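Local coordinates for protein phosphoribosylaminoimidazole-succinocarboxamide synthase (Saccharomyces cerevisiae, PDB 2CNQ) that catalyses the ATP-dependent joining of L-aspartate to carboxyaminoimidazole ribotide, giving SAICAR in de novo purine biosynthesis, at residues S240-N245 and S257-F262. Residues are numbered along the deposited sequence; the frame is centred on the assembly and turned at random. Where two conformers were deposited one is given.
With AMZ (aminoimidazole 4-carboxamide ribonucleotide), chain C; ADP (adenosine-5'-diphosphate), chain F.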
# COMPACT_ATOMS: atom_id res chain seq x y z
N SER A 240 1.23 0.99 -2.61
CA SER A 240 1.50 1.65 -1.37
C SER A 240 2.90 2.17 -1.26
O SER A 240 3.22 2.78 -0.26
CB SER A 240 1.22 0.74 -0.22
OG SER A 240 2.17 -0.26 -0.10
N SER A 241 3.73 1.94 -2.25
CA SER A 241 5.15 2.18 -2.14
C SER A 241 5.71 2.62 -3.41
O SER A 241 5.12 2.43 -4.46
CB SER A 241 5.84 0.87 -1.80
OG SER A 241 5.17 0.18 -0.78
N ARG A 242 6.93 3.14 -3.33
CA ARG A 242 7.74 3.36 -4.49
C ARG A 242 8.90 2.44 -4.42
O ARG A 242 9.59 2.36 -3.42
CB ARG A 242 8.19 4.78 -4.58
CG ARG A 242 7.08 5.68 -4.94
CD ARG A 242 7.53 7.09 -4.85
NE ARG A 242 6.45 7.98 -5.22
CZ ARG A 242 6.05 9.02 -4.53
NH1 ARG A 242 5.14 9.78 -5.05
NH2 ARG A 242 6.53 9.29 -3.33
N PHE A 243 9.08 1.70 -5.50
CA PHE A 243 10.12 0.73 -5.63
C PHE A 243 11.00 1.11 -6.78
O PHE A 243 10.52 1.25 -7.89
CB PHE A 243 9.53 -0.62 -5.89
CG PHE A 243 8.68 -1.15 -4.81
CD1 PHE A 243 7.43 -1.64 -5.07
CD2 PHE A 243 9.14 -1.20 -3.52
CE1 PHE A 243 6.67 -2.21 -4.07
CE2 PHE A 243 8.36 -1.74 -2.53
CZ PHE A 243 7.13 -2.26 -2.81
N TRP A 244 12.28 1.23 -6.49
CA TRP A 244 13.26 1.59 -7.47
C TRP A 244 14.23 0.47 -7.63
O TRP A 244 14.52 -0.26 -6.73
CB TRP A 244 14.00 2.81 -7.02
CG TRP A 244 13.16 4.00 -6.89
CD1 TRP A 244 11.98 4.24 -7.50
CD2 TRP A 244 13.46 5.14 -6.12
NE1 TRP A 244 11.52 5.46 -7.15
CE2 TRP A 244 12.42 6.04 -6.31
CE3 TRP A 244 14.51 5.48 -5.27
CZ2 TRP A 244 12.42 7.28 -5.71
CZ3 TRP A 244 14.49 6.69 -4.67
CH2 TRP A 244 13.45 7.58 -4.88
N ASN A 245 14.75 0.36 -8.82
CA ASN A 245 15.79 -0.58 -9.08
C ASN A 245 17.09 -0.06 -8.53
O ASN A 245 17.53 1.03 -8.88
CB ASN A 245 15.86 -0.77 -10.58
CG ASN A 245 16.84 -1.80 -10.97
OD1 ASN A 245 16.46 -2.96 -11.15
ND2 ASN A 245 18.06 -1.44 -11.13
N SER A 257 10.25 3.62 -12.25
CA SER A 257 9.23 3.19 -11.34
C SER A 257 8.98 1.72 -11.45
O SER A 257 8.87 1.18 -12.55
CB SER A 257 7.93 3.81 -11.87
OG SER A 257 6.80 3.22 -11.29
N TYR A 258 8.81 1.06 -10.33
CA TYR A 258 8.28 -0.27 -10.32
C TYR A 258 7.06 -0.28 -9.44
O TYR A 258 6.92 -1.06 -8.52
CB TYR A 258 9.31 -1.28 -9.89
CG TYR A 258 10.44 -1.26 -10.86
CD1 TYR A 258 10.44 -2.12 -11.92
CD2 TYR A 258 11.45 -0.34 -10.76
CE1 TYR A 258 11.41 -2.04 -12.89
CE2 TYR A 258 12.44 -0.27 -11.71
CZ TYR A 258 12.41 -1.12 -12.76
OH TYR A 258 13.36 -1.07 -13.73
N ASP A 259 6.15 0.64 -9.76
CA ASP A 259 5.10 0.98 -8.85
C ASP A 259 4.16 1.92 -9.54
O ASP A 259 4.25 2.18 -10.72
CB ASP A 259 5.72 1.61 -7.61
CG ASP A 259 6.60 2.77 -7.96
OD1 ASP A 259 6.13 3.64 -8.70
OD2 ASP A 259 7.76 2.79 -7.65
N LYS A 260 3.22 2.43 -8.80
CA LYS A 260 2.19 3.25 -9.36
C LYS A 260 2.72 4.53 -9.91
O LYS A 260 2.00 5.19 -10.64
CB LYS A 260 1.15 3.57 -8.31
CG LYS A 260 -0.13 4.09 -8.94
CD LYS A 260 -1.03 4.79 -7.97
CE LYS A 260 -1.53 3.88 -6.90
NZ LYS A 260 -2.79 4.42 -6.31
N GLN A 261 3.90 4.95 -9.51
CA GLN A 261 4.40 6.21 -9.99
C GLN A 261 4.45 6.24 -11.49
O GLN A 261 4.28 7.29 -12.08
CB GLN A 261 5.76 6.54 -9.41
CG GLN A 261 6.09 7.98 -9.54
CD GLN A 261 5.17 8.82 -8.70
OE1 GLN A 261 4.85 8.46 -7.58
NE2 GLN A 261 4.73 9.93 -9.25
N PHE A 262 4.66 5.12 -12.14
CA PHE A 262 4.66 5.09 -13.56
C PHE A 262 3.35 5.63 -14.08
O PHE A 262 3.30 6.41 -15.01
CB PHE A 262 4.84 3.68 -14.01
CG PHE A 262 4.64 3.51 -15.45
CD1 PHE A 262 3.52 2.86 -15.90
CD2 PHE A 262 5.52 4.04 -16.35
CE1 PHE A 262 3.29 2.73 -17.23
CE2 PHE A 262 5.30 3.91 -17.69
CZ PHE A 262 4.17 3.25 -18.13
O5 AMZ C . -2.83 5.16 -0.65
C6 AMZ C . -2.50 6.21 -0.13
N2 AMZ C . -3.35 7.06 0.44
C3A AMZ C . -1.10 6.59 -0.08
C7A AMZ C . -0.06 5.90 -0.63
N3 AMZ C . -0.00 4.71 -1.26
N1 AMZ C . -0.64 7.72 0.49
C5 AMZ C . 0.67 7.72 0.31
N AMZ C . 1.03 6.62 -0.39
C1 AMZ C . 2.38 6.24 -0.71
C2 AMZ C . 2.82 6.63 -2.09
C3 AMZ C . 4.31 6.77 -1.93
O2 AMZ C . 4.83 5.46 -1.99
O1 AMZ C . 2.41 5.65 -3.02
O AMZ C . 3.21 6.97 0.15
C AMZ C . 4.41 7.32 -0.52
C4 AMZ C . 4.63 8.79 -0.45
O3 AMZ C . 3.74 9.42 -1.36
P AMZ C . 3.91 10.99 -1.62
OP1 AMZ C . 3.45 11.69 -0.38
O4 AMZ C . 3.00 11.25 -2.79
OP2 AMZ C . 5.34 11.30 -1.91
PB ADP F . -4.76 7.00 -5.03
O1B ADP F . -6.22 6.90 -5.35
O2B ADP F . -4.47 7.44 -3.62
O3B ADP F . -4.03 5.75 -5.47
PA ADP F . -2.56 8.24 -5.51
O1A ADP F . -1.69 8.86 -6.53
O2A ADP F . -1.94 6.93 -5.16
O3A ADP F . -4.09 8.19 -5.87
O5' ADP F . -2.60 9.06 -4.18
C5' ADP F . -1.48 9.01 -3.32
C4' ADP F . -1.55 10.01 -2.18
O4' ADP F . -1.48 11.31 -2.75
C3' ADP F . -2.85 9.87 -1.44
O3' ADP F . -2.66 10.19 -0.08
C2' ADP F . -3.70 10.90 -2.13
O2' ADP F . -4.69 11.39 -1.27
C1' ADP F . -2.69 11.98 -2.44
N9 ADP F . -3.05 12.77 -3.61
C8 ADP F . -3.62 12.28 -4.71
N7 ADP F . -3.84 13.25 -5.60
C5 ADP F . -3.39 14.38 -5.07
C6 ADP F . -3.35 15.74 -5.56
N6 ADP F . -3.85 16.01 -6.79
N1 ADP F . -2.82 16.65 -4.73
C2 ADP F . -2.34 16.33 -3.49
N3 ADP F . -2.35 15.07 -2.98
C4 ADP F . -2.87 14.08 -3.74
O HOH W 1 8.80 5.39 -8.11
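Arg-242 meets Gln-261 side-on, NE and NH1 both donating to the single oxygen OE1, each at 2.9 Å. OE1 lies in the guanidinium plane, yet both nitrogens stand above the same face of the amide, the two planes turned 47° apart; Arg-264 donates to OE1 as well, and NE2 of Gln-261 binds Asp-265. With the Arg-242 chain extended from CG to NE, NH2 is carried to the nucleotide phosphate, 2.7 Å from OP2 of AMZ in a nearly straight bond, while ribose C3 lies over one guanidinium face, offset toward its rim, and Asp-215 adds a salt bridge. A leucine here would probably leave the phosphate without this charged donor and Gln-261 OE1 without two of its bonds. The contact sets the end of strand 228-245 against the loop entering helix 261-269, at the aminoimidazole ribonucleotide pocket of this SAICAR synthetase, probably the CAIR site. With CG of Asp-259 set between its backbone N and carbonyl carbon (chi1 54°), the carboxylate reaches both strand and helix start: OD2 takes Phe-243 N at 2.7 Å on its anti side, whereas OD1 caps the helix start through Gln-261 N and also accepts from Ser-257 OG. A water bridges OD2 to Trp-244 NE1, lying at the indole edge. Further along, Tyr-258 N donates to Phe-243 O (3.0 Å), which also lies at the edge of the tyrosine ring; CE2 of that ring reaches Asn-245 CB at 3.6 Å.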